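Local coordinates for holo-[acyl-carrier-protein] synthase (Thermotoga maritima, PDB 5XUM) that belongs to the 4'-phosphopantetheinyl transferase superfamily as an AcpS-type enzyme, its chain assembled here with two further copies of itself, at residues E108-G112 with I139-L143; V12-E17 with R38-A43; F122-F127 with L151-C157; V78-H82 with N164-G168; F52-L56 with F85-N89. One frame throughout, in Å; residues are numbered along the deposited sequence. Where two conformers were deposited one is given.

Contact 1: residues E108-G112 with I139-L143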
# COMPACT_ATOMS: atom_id res chain seq x y z
N GLU A 108 7.05 -5.32 -0.62
CA GLU A 108 7.86 -4.45 0.23
C GLU A 108 9.25 -5.04 0.44
O GLU A 108 9.41 -6.25 0.58
CB GLU A 108 7.16 -4.25 1.59
CG GLU A 108 7.90 -3.36 2.59
CD GLU A 108 7.26 -3.34 3.97
OE1 GLU A 108 6.78 -4.40 4.44
OE2 GLU A 108 7.25 -2.26 4.59
N LYS A 109 10.26 -4.17 0.43
CA LYS A 109 11.60 -4.55 0.85
C LYS A 109 11.90 -3.88 2.19
O LYS A 109 12.03 -2.66 2.27
CB LYS A 109 12.65 -4.18 -0.22
CG LYS A 109 14.11 -4.27 0.23
CD LYS A 109 14.50 -5.67 0.69
CE LYS A 109 15.92 -5.70 1.22
NZ LYS A 109 16.16 -6.91 2.06
N ARG A 110 11.97 -4.69 3.24
CA ARG A 110 12.36 -4.21 4.55
C ARG A 110 13.84 -4.49 4.77
O ARG A 110 14.36 -5.52 4.33
CB ARG A 110 11.58 -4.91 5.66
CG ARG A 110 10.12 -4.52 5.77
CD ARG A 110 9.56 -5.06 7.08
NE ARG A 110 8.10 -5.12 7.09
CZ ARG A 110 7.40 -5.74 8.03
NH1 ARG A 110 8.01 -6.36 9.03
NH2 ARG A 110 6.07 -5.75 7.97
N LYS A 111 14.51 -3.56 5.45
CA LYS A 111 15.87 -3.78 5.93
C LYS A 111 15.85 -4.97 6.88
O LYS A 111 15.03 -5.01 7.81
CB LYS A 111 16.38 -2.51 6.64
CG LYS A 111 17.75 -2.65 7.31
CD LYS A 111 18.06 -1.41 8.15
CE LYS A 111 19.26 -1.62 9.05
NZ LYS A 111 20.55 -1.62 8.31
N GLY A 112 16.71 -5.95 6.62
CA GLY A 112 16.80 -7.14 7.46
C GLY A 112 15.63 -8.08 7.30
O GLY A 112 15.13 -8.27 6.19
N ILE A 139 20.09 -11.15 9.04
CA ILE A 139 21.00 -10.51 8.09
C ILE A 139 20.26 -9.55 7.16
O ILE A 139 19.05 -9.67 6.97
CB ILE A 139 21.79 -11.55 7.24
CG1 ILE A 139 20.83 -12.42 6.40
CG2 ILE A 139 22.68 -12.41 8.13
CD1 ILE A 139 21.49 -13.12 5.23
N GLU A 140 20.99 -8.59 6.61
CA GLU A 140 20.50 -7.78 5.51
C GLU A 140 21.15 -8.26 4.22
O GLU A 140 22.37 -8.35 4.12
CB GLU A 140 20.76 -6.28 5.74
CG GLU A 140 20.62 -5.39 4.51
CD GLU A 140 19.24 -5.44 3.84
OE1 GLU A 140 18.28 -5.97 4.43
OE2 GLU A 140 19.12 -4.93 2.70
N THR A 141 20.31 -8.59 3.23
CA THR A 141 20.79 -8.97 1.90
C THR A 141 19.75 -8.62 0.83
O THR A 141 18.54 -8.62 1.10
CB THR A 141 21.19 -10.46 1.81
OG1 THR A 141 21.61 -10.77 0.48
CG2 THR A 141 20.03 -11.38 2.19
N SER A 142 20.24 -8.32 -0.37
CA SER A 142 19.38 -8.07 -1.52
C SER A 142 19.33 -9.28 -2.44
O SER A 142 18.82 -9.21 -3.56
CB SER A 142 19.87 -6.83 -2.29
OG SER A 142 19.78 -5.67 -1.49
N LEU A 143 19.87 -10.41 -1.97
CA LEU A 143 19.83 -11.65 -2.74
C LEU A 143 18.42 -12.24 -2.71
O LEU A 143 17.80 -12.33 -1.65
CB LEU A 143 20.84 -12.67 -2.20
CG LEU A 143 22.33 -12.39 -2.41
CD1 LEU A 143 23.18 -13.43 -1.69
CD2 LEU A 143 22.69 -12.33 -3.89

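Contact 2: residues V12-E17 with R38-A43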
# COMPACT_ATOMS: atom_id res chain seq x y z
N VAL A 12 -16.66 -13.49 -10.66
CA VAL A 12 -16.51 -14.89 -10.24
C VAL A 12 -17.23 -15.85 -11.20
O VAL A 12 -16.65 -16.85 -11.63
CB VAL A 12 -17.00 -15.11 -8.79
CG1 VAL A 12 -17.09 -16.60 -8.45
CG2 VAL A 12 -16.09 -14.39 -7.80
N GLU A 13 -18.48 -15.53 -11.53
CA GLU A 13 -19.34 -16.39 -12.35
C GLU A 13 -18.75 -16.71 -13.73
O GLU A 13 -19.01 -17.79 -14.27
CB GLU A 13 -20.73 -15.77 -12.51
CG GLU A 13 -21.83 -16.76 -12.88
CD GLU A 13 -23.13 -16.09 -13.26
OE1 GLU A 13 -24.17 -16.42 -12.65
OE2 GLU A 13 -23.13 -15.24 -14.18
N ARG A 14 -17.97 -15.79 -14.28
CA ARG A 14 -17.38 -15.99 -15.61
C ARG A 14 -16.00 -16.67 -15.60
O ARG A 14 -15.37 -16.81 -16.65
CB ARG A 14 -17.36 -14.67 -16.40
CG ARG A 14 -18.74 -14.28 -16.93
CD ARG A 14 -18.66 -13.20 -18.00
NE ARG A 14 -18.54 -11.86 -17.44
CZ ARG A 14 -17.40 -11.16 -17.37
NH1 ARG A 14 -17.41 -9.95 -16.83
NH2 ARG A 14 -16.27 -11.67 -17.83
N VAL A 15 -15.55 -17.08 -14.41
CA VAL A 15 -14.32 -17.86 -14.27
C VAL A 15 -14.66 -19.36 -14.26
O VAL A 15 -15.38 -19.82 -13.38
CB VAL A 15 -13.54 -17.49 -12.98
CG1 VAL A 15 -12.29 -18.35 -12.84
CG2 VAL A 15 -13.16 -16.01 -12.99
N PRO A 16 -14.14 -20.12 -15.25
CA PRO A 16 -14.40 -21.56 -15.31
C PRO A 16 -13.61 -22.33 -14.26
O PRO A 16 -12.45 -22.01 -13.99
CB PRO A 16 -13.92 -21.95 -16.71
CG PRO A 16 -13.75 -20.67 -17.46
CD PRO A 16 -13.38 -19.66 -16.42
N GLU A 17 -14.25 -23.34 -13.68
CA GLU A 17 -13.63 -24.22 -12.68
C GLU A 17 -12.51 -25.07 -13.31
O GLU A 17 -11.60 -25.51 -12.61
CB GLU A 17 -14.69 -25.11 -12.04
CG GLU A 17 -14.32 -25.67 -10.67
CD GLU A 17 -15.46 -26.45 -10.02
OE1 GLU A 17 -15.19 -27.54 -9.46
OE2 GLU A 17 -16.62 -25.99 -10.07
N ARG A 38 -15.96 -23.80 -4.65
CA ARG A 38 -14.85 -24.10 -5.56
C ARG A 38 -14.61 -22.99 -6.59
O ARG A 38 -13.45 -22.64 -6.85
CB ARG A 38 -15.09 -25.44 -6.27
CG ARG A 38 -15.12 -26.63 -5.33
CD ARG A 38 -15.51 -27.91 -6.04
NE ARG A 38 -14.39 -28.53 -6.75
CZ ARG A 38 -13.47 -29.31 -6.18
NH1 ARG A 38 -12.49 -29.82 -6.92
NH2 ARG A 38 -13.50 -29.57 -4.88
N ARG A 39 -15.68 -22.45 -7.15
CA ARG A 39 -15.59 -21.41 -8.18
C ARG A 39 -15.00 -20.12 -7.62
O ARG A 39 -14.23 -19.44 -8.30
CB ARG A 39 -16.95 -21.15 -8.81
CG ARG A 39 -16.88 -20.68 -10.25
CD ARG A 39 -18.24 -20.74 -10.92
NE ARG A 39 -18.13 -20.78 -12.37
CZ ARG A 39 -19.16 -20.72 -13.21
NH1 ARG A 39 -20.40 -20.62 -12.75
NH2 ARG A 39 -18.95 -20.76 -14.52
N GLU A 40 -15.37 -19.79 -6.39
CA GLU A 40 -14.82 -18.63 -5.68
C GLU A 40 -13.33 -18.77 -5.44
O GLU A 40 -12.58 -17.81 -5.60
CB GLU A 40 -15.53 -18.43 -4.35
CG GLU A 40 -16.84 -17.69 -4.43
CD GLU A 40 -17.13 -16.90 -3.17
OE1 GLU A 40 -16.86 -17.42 -2.06
OE2 GLU A 40 -17.62 -15.76 -3.29
N PHE A 41 -12.91 -19.97 -5.03
CA PHE A 41 -11.51 -20.24 -4.73
C PHE A 41 -10.62 -20.01 -5.95
O PHE A 41 -9.58 -19.35 -5.85
CB PHE A 41 -11.31 -21.66 -4.18
CG PHE A 41 -9.90 -21.96 -3.77
CD1 PHE A 41 -9.43 -21.57 -2.52
CD2 PHE A 41 -9.03 -22.62 -4.63
CE1 PHE A 41 -8.13 -21.84 -2.13
CE2 PHE A 41 -7.72 -22.90 -4.25
CZ PHE A 41 -7.27 -22.51 -3.00
N ILE A 42 -11.05 -20.55 -7.09
CA ILE A 42 -10.33 -20.42 -8.35
C ILE A 42 -10.26 -18.97 -8.80
O ILE A 42 -9.20 -18.49 -9.19
CB ILE A 42 -10.96 -21.30 -9.46
CG1 ILE A 42 -10.93 -22.78 -9.07
CG2 ILE A 42 -10.27 -21.07 -10.80
CD1 ILE A 42 -9.58 -23.30 -8.62
N ALA A 43 -11.40 -18.29 -8.74
CA ALA A 43 -11.49 -16.88 -9.09
C ALA A 43 -10.54 -16.04 -8.22
O ALA A 43 -9.82 -15.18 -8.73
CB ALA A 43 -12.93 -16.39 -8.96

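Contact 3: residues F122-F127 with L151-C157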
# COMPACT_ATOMS: atom_id res chain seq x y z
N PHE A 122 31.37 -17.14 8.93
CA PHE A 122 30.96 -17.36 7.54
C PHE A 122 30.01 -16.26 7.06
O PHE A 122 30.16 -15.75 5.95
CB PHE A 122 30.30 -18.73 7.39
CG PHE A 122 29.73 -19.00 6.02
CD1 PHE A 122 30.49 -19.65 5.05
CD2 PHE A 122 28.43 -18.61 5.70
CE1 PHE A 122 29.96 -19.90 3.79
CE2 PHE A 122 27.90 -18.86 4.44
CZ PHE A 122 28.67 -19.50 3.48
N LEU A 123 29.05 -15.90 7.91
CA LEU A 123 28.02 -14.93 7.56
C LEU A 123 28.52 -13.49 7.54
O LEU A 123 28.14 -12.72 6.66
CB LEU A 123 26.81 -15.06 8.50
CG LEU A 123 26.05 -16.40 8.52
CD1 LEU A 123 25.03 -16.41 9.65
CD2 LEU A 123 25.38 -16.70 7.18
N ARG A 124 29.39 -13.14 8.50
CA ARG A 124 29.92 -11.78 8.62
C ARG A 124 30.86 -11.38 7.48
O ARG A 124 31.01 -10.20 7.18
CB ARG A 124 30.60 -11.57 9.97
CG ARG A 124 29.64 -11.52 11.14
CD ARG A 124 30.30 -10.97 12.40
NE ARG A 124 29.46 -11.18 13.58
CZ ARG A 124 28.50 -10.36 13.99
NH1 ARG A 124 27.80 -10.65 15.08
NH2 ARG A 124 28.23 -9.24 13.32
N LYS A 125 31.48 -12.38 6.85
CA LYS A 125 32.33 -12.17 5.67
C LYS A 125 31.49 -11.75 4.47
O LYS A 125 31.94 -10.98 3.62
CB LYS A 125 33.10 -13.44 5.32
CG LYS A 125 34.20 -13.83 6.28
CD LYS A 125 34.74 -15.21 5.91
CE LYS A 125 35.52 -15.83 7.06
NZ LYS A 125 36.02 -17.19 6.70
N ARG A 126 30.27 -12.28 4.40
CA ARG A 126 29.42 -12.13 3.22
C ARG A 126 28.28 -11.12 3.41
O ARG A 126 27.93 -10.40 2.48
CB ARG A 126 28.86 -13.49 2.80
CG ARG A 126 29.93 -14.45 2.30
CD ARG A 126 29.49 -15.90 2.41
NE ARG A 126 30.49 -16.82 1.87
CZ ARG A 126 31.56 -17.26 2.54
NH1 ARG A 126 32.41 -18.09 1.96
NH2 ARG A 126 31.79 -16.86 3.79
N PHE A 127 27.72 -11.07 4.62
CA PHE A 127 26.54 -10.25 4.88
C PHE A 127 26.71 -9.31 6.06
O PHE A 127 27.53 -9.53 6.95
CB PHE A 127 25.32 -11.14 5.14
CG PHE A 127 25.08 -12.18 4.09
CD1 PHE A 127 24.64 -11.81 2.82
CD2 PHE A 127 25.29 -13.52 4.36
CE1 PHE A 127 24.42 -12.77 1.84
CE2 PHE A 127 25.07 -14.49 3.39
CZ PHE A 127 24.64 -14.11 2.13
N LEU A 151 23.14 -20.66 -2.03
CA LEU A 151 24.43 -20.23 -1.52
C LEU A 151 24.69 -20.77 -0.11
O LEU A 151 25.81 -21.19 0.20
CB LEU A 151 24.52 -18.69 -1.54
CG LEU A 151 25.82 -17.98 -1.13
CD1 LEU A 151 26.00 -16.70 -1.93
CD2 LEU A 151 25.87 -17.68 0.37
N LEU A 152 23.65 -20.77 0.72
CA LEU A 152 23.78 -21.19 2.12
C LEU A 152 23.86 -22.71 2.29
O LEU A 152 24.65 -23.20 3.10
CB LEU A 152 22.63 -20.63 2.96
CG LEU A 152 22.50 -19.11 3.10
CD1 LEU A 152 21.12 -18.76 3.62
CD2 LEU A 152 23.59 -18.51 3.98
N GLU A 153 23.06 -23.43 1.51
CA GLU A 153 23.02 -24.90 1.58
C GLU A 153 24.29 -25.56 1.05
O GLU A 153 24.56 -26.72 1.35
CB GLU A 153 21.79 -25.45 0.85
CG GLU A 153 20.48 -25.23 1.60
CD GLU A 153 19.26 -25.72 0.83
OE1 GLU A 153 19.32 -25.83 -0.41
OE2 GLU A 153 18.22 -25.97 1.48
N SER A 154 25.06 -24.81 0.26
CA SER A 154 26.38 -25.25 -0.21
C SER A 154 27.36 -25.39 0.96
O SER A 154 28.22 -26.27 0.96
CB SER A 154 26.93 -24.26 -1.24
OG SER A 154 26.12 -24.21 -2.39
N SER A 155 27.22 -24.50 1.94
CA SER A 155 27.96 -24.57 3.19
C SER A 155 27.11 -25.28 4.25
O SER A 155 26.13 -25.96 3.91
CB SER A 155 28.33 -23.16 3.65
OG SER A 155 28.99 -23.19 4.91
N GLY A 156 27.48 -25.12 5.51
CA GLY A 156 26.70 -25.66 6.62
C GLY A 156 25.69 -24.65 7.16
O GLY A 156 25.51 -24.53 8.37
N CYS A 157 25.05 -23.92 6.24
CA CYS A 157 24.10 -22.87 6.60
C CYS A 157 22.69 -23.15 6.07
O CYS A 157 22.51 -23.91 5.11
CB CYS A 157 24.59 -21.51 6.09
SG CYS A 157 26.01 -20.85 6.98

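Contact 4: residues V78-H82 with N164-G168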
# COMPACT_ATOMS: atom_id res chain seq x y z
N VAL A 78 -1.37 -16.37 1.93
CA VAL A 78 0.07 -16.16 2.10
C VAL A 78 0.81 -16.53 0.82
O VAL A 78 0.56 -17.58 0.23
CB VAL A 78 0.64 -16.97 3.30
CG1 VAL A 78 2.11 -16.64 3.53
CG2 VAL A 78 -0.15 -16.70 4.57
N LEU A 79 1.73 -15.66 0.40
CA LEU A 79 2.50 -15.87 -0.82
C LEU A 79 3.54 -16.98 -0.65
O LEU A 79 4.29 -17.00 0.33
CB LEU A 79 3.19 -14.57 -1.27
CG LEU A 79 4.05 -14.65 -2.54
CD1 LEU A 79 3.18 -14.58 -3.78
CD2 LEU A 79 5.11 -13.56 -2.58
N CYS A 80 3.56 -17.90 -1.61
CA CYS A 80 4.59 -18.93 -1.71
C CYS A 80 5.20 -18.88 -3.11
O CYS A 80 4.50 -19.08 -4.11
CB CYS A 80 4.02 -20.32 -1.41
SG CYS A 80 5.24 -21.66 -1.53
N VAL A 81 6.50 -18.61 -3.17
CA VAL A 81 7.21 -18.52 -4.44
C VAL A 81 7.99 -19.81 -4.74
O VAL A 81 8.54 -20.44 -3.83
CB VAL A 81 8.13 -17.28 -4.51
CG1 VAL A 81 7.31 -16.00 -4.43
CG2 VAL A 81 9.20 -17.31 -3.42
N HIS A 82 8.01 -20.20 -6.01
CA HIS A 82 8.77 -21.37 -6.46
C HIS A 82 9.84 -20.95 -7.43
O HIS A 82 10.49 -21.78 -8.06
CB HIS A 82 7.84 -22.40 -7.10
CG HIS A 82 6.86 -23.01 -6.13
ND1 HIS A 82 7.16 -24.07 -5.37
CD2 HIS A 82 5.55 -22.66 -5.82
CE1 HIS A 82 6.09 -24.39 -4.61
NE2 HIS A 82 5.11 -23.52 -4.88
N ASN A 164 8.13 -12.46 5.18
CA ASN A 164 6.89 -13.23 5.33
C ASN A 164 6.58 -14.11 4.10
O ASN A 164 5.46 -14.61 3.95
CB ASN A 164 5.70 -12.31 5.68
CG ASN A 164 5.17 -11.54 4.49
OD1 ASN A 164 5.81 -11.46 3.44
ND2 ASN A 164 3.99 -10.96 4.64
N ILE A 165 7.58 -14.28 3.24
CA ILE A 165 7.46 -15.08 2.03
C ILE A 165 7.71 -16.56 2.35
O ILE A 165 8.63 -16.88 3.11
CB ILE A 165 8.51 -14.66 0.96
CG1 ILE A 165 8.63 -13.13 0.86
CG2 ILE A 165 8.19 -15.27 -0.40
CD1 ILE A 165 7.41 -12.41 0.32
N LEU A 166 6.89 -17.44 1.78
CA LEU A 166 7.16 -18.88 1.84
C LEU A 166 7.92 -19.32 0.60
O LEU A 166 7.63 -18.87 -0.51
CB LEU A 166 5.85 -19.68 1.97
CG LEU A 166 4.94 -19.42 3.18
CD1 LEU A 166 3.64 -20.19 3.02
CD2 LEU A 166 5.62 -19.77 4.50
N ILE A 167 8.91 -20.18 0.79
CA ILE A 167 9.80 -20.62 -0.29
C ILE A 167 9.63 -22.11 -0.57
O ILE A 167 9.82 -22.94 0.32
CB ILE A 167 11.27 -20.30 0.04
CG1 ILE A 167 11.46 -18.79 0.21
CG2 ILE A 167 12.21 -20.82 -1.04
CD1 ILE A 167 12.45 -18.43 1.29
N GLY A 168 9.27 -22.43 -1.81
CA GLY A 168 9.11 -23.82 -2.25
C GLY A 168 7.87 -24.48 -1.67
O GLY A 168 7.88 -25.68 -1.39

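Contact 5: residues F52-L56 with F85-N89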
# COMPACT_ATOMS: atom_id res chain seq x y z
N PHE A 52 -0.32 -10.11 -8.27
CA PHE A 52 1.10 -10.32 -7.99
C PHE A 52 1.99 -9.92 -9.17
O PHE A 52 2.95 -9.17 -9.01
CB PHE A 52 1.39 -11.77 -7.57
CG PHE A 52 2.85 -12.08 -7.39
CD1 PHE A 52 3.55 -11.61 -6.28
CD2 PHE A 52 3.54 -12.83 -8.34
CE1 PHE A 52 4.91 -11.89 -6.12
CE2 PHE A 52 4.89 -13.11 -8.19
CZ PHE A 52 5.58 -12.64 -7.08
N PHE A 53 1.66 -10.41 -10.37
CA PHE A 53 2.45 -10.09 -11.55
C PHE A 53 2.37 -8.62 -11.96
O PHE A 53 3.32 -8.09 -12.52
CB PHE A 53 2.12 -11.03 -12.72
CG PHE A 53 2.62 -12.43 -12.52
CD1 PHE A 53 3.99 -12.70 -12.53
CD2 PHE A 53 1.74 -13.48 -12.31
CE1 PHE A 53 4.46 -13.99 -12.34
CE2 PHE A 53 2.21 -14.77 -12.12
CZ PHE A 53 3.57 -15.03 -12.14
N LYS A 54 1.24 -7.98 -11.67
CA LYS A 54 1.10 -6.53 -11.84
C LYS A 54 2.05 -5.76 -10.91
O LYS A 54 2.64 -4.76 -11.30
CB LYS A 54 -0.34 -6.07 -11.59
CG LYS A 54 -1.32 -6.36 -12.73
CD LYS A 54 -2.59 -5.54 -12.55
CE LYS A 54 -3.60 -5.80 -13.66
NZ LYS A 54 -4.44 -6.98 -13.36
N ALA A 55 2.18 -6.25 -9.67
CA ALA A 55 3.08 -5.66 -8.68
C ALA A 55 4.56 -5.76 -9.06
O ALA A 55 5.36 -4.89 -8.70
CB ALA A 55 2.83 -6.28 -7.31
N LEU A 56 4.92 -6.81 -9.79
CA LEU A 56 6.29 -7.00 -10.29
C LEU A 56 6.68 -5.97 -11.36
O LEU A 56 7.82 -5.52 -11.40
CB LEU A 56 6.49 -8.41 -10.84
CG LEU A 56 6.52 -9.59 -9.86
CD1 LEU A 56 6.72 -10.90 -10.62
CD2 LEU A 56 7.60 -9.42 -8.80
N PHE A 85 11.57 -13.89 -8.18
CA PHE A 85 10.87 -12.82 -8.89
C PHE A 85 11.46 -11.44 -8.58
O PHE A 85 11.22 -10.48 -9.32
CB PHE A 85 9.37 -12.83 -8.55
CG PHE A 85 8.66 -14.10 -8.94
CD1 PHE A 85 8.29 -14.32 -10.26
CD2 PHE A 85 8.35 -15.06 -7.99
CE1 PHE A 85 7.64 -15.49 -10.63
CE2 PHE A 85 7.70 -16.23 -8.35
CZ PHE A 85 7.34 -16.44 -9.67
N GLY A 86 12.23 -11.35 -7.50
CA GLY A 86 12.85 -10.10 -7.07
C GLY A 86 13.44 -10.22 -5.68
O GLY A 86 13.52 -11.33 -5.13
N PHE A 87 13.87 -9.10 -5.11
CA PHE A 87 14.46 -9.12 -3.77
C PHE A 87 13.55 -8.56 -2.67
O PHE A 87 14.00 -8.30 -1.55
CB PHE A 87 15.85 -8.45 -3.75
CG PHE A 87 15.84 -6.97 -4.01
CD1 PHE A 87 15.95 -6.06 -2.96
CD2 PHE A 87 15.74 -6.48 -5.31
CE1 PHE A 87 15.94 -4.70 -3.19
CE2 PHE A 87 15.73 -5.11 -5.55
CZ PHE A 87 15.83 -4.22 -4.49
N PHE A 88 12.27 -8.39 -2.99
CA PHE A 88 11.28 -8.05 -1.97
C PHE A 88 11.25 -9.18 -0.95
O PHE A 88 11.34 -10.35 -1.31
CB PHE A 88 9.89 -7.81 -2.58
CG PHE A 88 9.34 -8.99 -3.35
CD1 PHE A 88 9.59 -9.13 -4.71
CD2 PHE A 88 8.57 -9.95 -2.71
CE1 PHE A 88 9.10 -10.22 -5.41
CE2 PHE A 88 8.07 -11.05 -3.40
CZ PHE A 88 8.33 -11.18 -4.76
N ASN A 89 11.15 -8.84 0.33
CA ASN A 89 11.04 -9.88 1.36
C ASN A 89 9.69 -9.91 2.05
O ASN A 89 9.42 -10.79 2.87
CB ASN A 89 12.21 -9.82 2.36
CG ASN A 89 12.36 -8.47 3.04
OD1 ASN A 89 11.75 -7.48 2.64
ND2 ASN A 89 13.18 -8.44 4.08

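Contact 1: residues E108-G112 with I139-L143
K109 swings its long side chain across the gap and lays its last carbon and its ammonium against E140 and the neighbouring backbone. CG runs out anti to the backbone N (chi1 168°), and a bend at chi2 then turns NZ toward 139-143. There NZ donates to the carbonyl T141 O at 3.1 Å and forms a weak, longer salt bridge with E140 OE1 at 3.3 Å. A weak bond to R110 O of its own segment adds a third acceptor, so lysine, with three hydrogens to share, suits this place. E140 approaches from the opposite direction. Its OE1 is gripped much more firmly by the backbone, since G112 N donates to it at 2.7 Å in a nearly straight bond (171°), arriving on the anti side of the carboxylate. G112 has a positive phi, which glycine tolerates easily, and its bare CA comes to 3.4 Å from I139 O in a CA-H...O contact. R110 turns away, pairing with E108 and reaching I2 O of the second subunit. T141 OG1 accepts from L143 N in an ST turn. Lysine, carboxylate and backbone amide thus tie the loop between strands 100-108 and 114-117 to strand 137-140 and the residues after it.

Contact 2: residues V12-E17 with R38-A43
Two neighbouring arginines of the helix carry the polar part of the contact, each through its NE. R38 NE donates to E17 OE1 at 3.0 Å, a salt bridge in which the acceptor lies at the guanidinium edge, almost in its plane, while the nitrogen stands above the plane of the carboxylate. R38 gets there by a bend at chi3 (81°), and E17 by stretching out fully; the same arginine also makes a cation-pi contact with F32. R39 instead seeks backbone. Its extended chain lies along the 12-17 loop and NE donates to V15 O at 3.1 Å, the bond being moderately bent at 147°. E13 O lies over one face of this guanidinium, toward the rim, 3.0 Å from R39 NH2, but the angle is too poor for a hydrogen bond. Beneath the arginines the packing is apolar, between branched side chains and A43. V12 CG2 meets A43 CB at 3.9 Å, and V15 divides its branches, CG1 to I42 CG2 at 4.0 Å and CG2 to A43 CB at 4.1 Å. Alanine lets the loop come close to the helix, whereas beta-branched valines offer two methyls at short range. A43 and V15 both touch L10. The chemistry implies an amphipathic helix start: apolar side chains pack inward, while R38 pairs with a carboxylate and R39 with a backbone carbonyl at the rim.

Contact 3: residues F122-F127 with L151-C157
The F122 ring reaches toward 151-157 with CG anti to its backbone N (chi1 175°) and is held on both faces. Over one of them stands S155, whose OG comes to 3.6 Å from F122 CE1; over the opposite face lies the guanidinium of R126, four residues on. C157 SG approaches obliquely, 3.5 Å from F122 CD2, a cysteine sulfur-aromatic contact that suits a polarisable atom in a buried place. L152 CD2 sits at the ring edge, 4.3 Å from F122 CE2, and also touches L123 CD2 at 4.1 Å, the two leucines lying crosswise. These residues come from two helices and the turn after the second. Their unit runs beta-alpha-beta-beta-alpha-beta, and this order, together with the strand order 2-3-1-4 across an antiparallel four-stranded sheet, is that of a ferredoxin-like fold. L123 and L152 both pack on V116 of its strand 114-117, where branched ends fill the wedge between helices and sheet. Further along, F127 CZ meets L151 CD2 edge-on at 4.2 Å, the two side chains passing head to tail, and F127 reaches I139 of the sheet. Behind the first shell, R126 NH2 donates to F122 O at 2.9 Å, on a lone pair in the carbonyl plane, which fixes the guanidinium over the ring. After the other helix, C157 N donates to L152 O at 3.2 Å, setting the sulfur beside F122.

Contact 4: residues V78-H82 with N164-G168
L166 O receives two groups of the neighbouring strand. V81 N donates to it at 2.9 Å, nearly along the C=O axis, and the CA-H of C80 adds a softer contact, C80 CA lying 3.3 Å from L166 O. The N-H of the same residue bonds to the same strand, L166 N donating to L79 O at 3.0 Å. L166 thus bonds to the residues before and after its partner C80, as parallel pairing requires, and G168 N prolongs the pattern by donating to V81 O at 2.9 Å. Side chains alternate about this frame. On one side of the sheet C80 and L166 meet through their CB atoms. On the other, I165 serves two partners: its CD1 lies 3.9 Å from L79 CD2, the two side chains running alongside, and its CG2 reaches V81 CG2 at 3.8 Å. Branched apolar residues suit this inner side, where L79 and I165 touch A91 and V81 touches F146. At the end H82 CE1 lies near G168 C, the last modelled residue, which is poorly ordered, while H82 NE2 bonds to E69; glycine accepts the positive phi of position 168. The short strand 166-167 thereby adds itself, parallel, to the edge of a mixed three-stranded sheet, beside strand 76-81, whose other neighbour 68-73 is antiparallel.

Contact 5: residues F52-L56 with F85-N89
One face of the F85 ring takes the edge of F52 in a T-shaped pair, the centroids 5.2 Å apart and the planes at 85°. F52 CE2 stands over the centre of F85, and F52 CZ comes to 3.8 Å from F85 CD2. F53 also turns an edge toward the face of F85, but offset, with centroids 6.0 Å apart and planes at 79°. The helix orders its own rings too: F52 CD2 lies over the centre of the F53 face, and L56 CG covers one face of F52 near the rim. A second aromatic closes in from the loop, where F88 CZ meets the edge of F52 at CE1, 3.7 Å away. F88 CG sits between its backbone N and carbonyl carbon (chi1 59°), a tight rotamer that turns the ring back onto the helix. L56 fills the angle between F85 and F88, its branches divided: CD1 lies 3.8 Å from F85 CD1 and CD2 3.8 Å from F88 CE1. A leucine fork suits this place because two methyls can serve two rings at once. Around the cluster, F85 meets H63 edge-to-face, F53 meets F65 with nearly parallel planes, and F52 and F88 both rest on L107 and L79. Helix and loop are joined by van der Waals contact, excluded water and weak ring electrostatics, an attachment without salt bridges or hydrogen bonds between the two segments, resting mainly on close packing.

Overall arrangement
Contact 5 is the buried one, joined purely by rings and leucine, and contact 4, close to the chain's centre, continues from it: N164 N meets N89 O, and L79 touches both F52 and F88. Contact 4 adds backbone pairing to its apolar packing. Contact 1 relies on charge and backbone amides; it meets contact 5 through N89 and contact 3 through F127. Contact 3 lies within the ferredoxin-like unit, and contact 1 fastens the loop leading into it, loop-to-strand in one, helix ends and turns in the other. Contacts 2 and 3, both partly buried, lie far from the chain's centre, unlike contact 4. Helix 38-56 links contact 2 to contact 5, arginine-rich at its start and aromatic at its end.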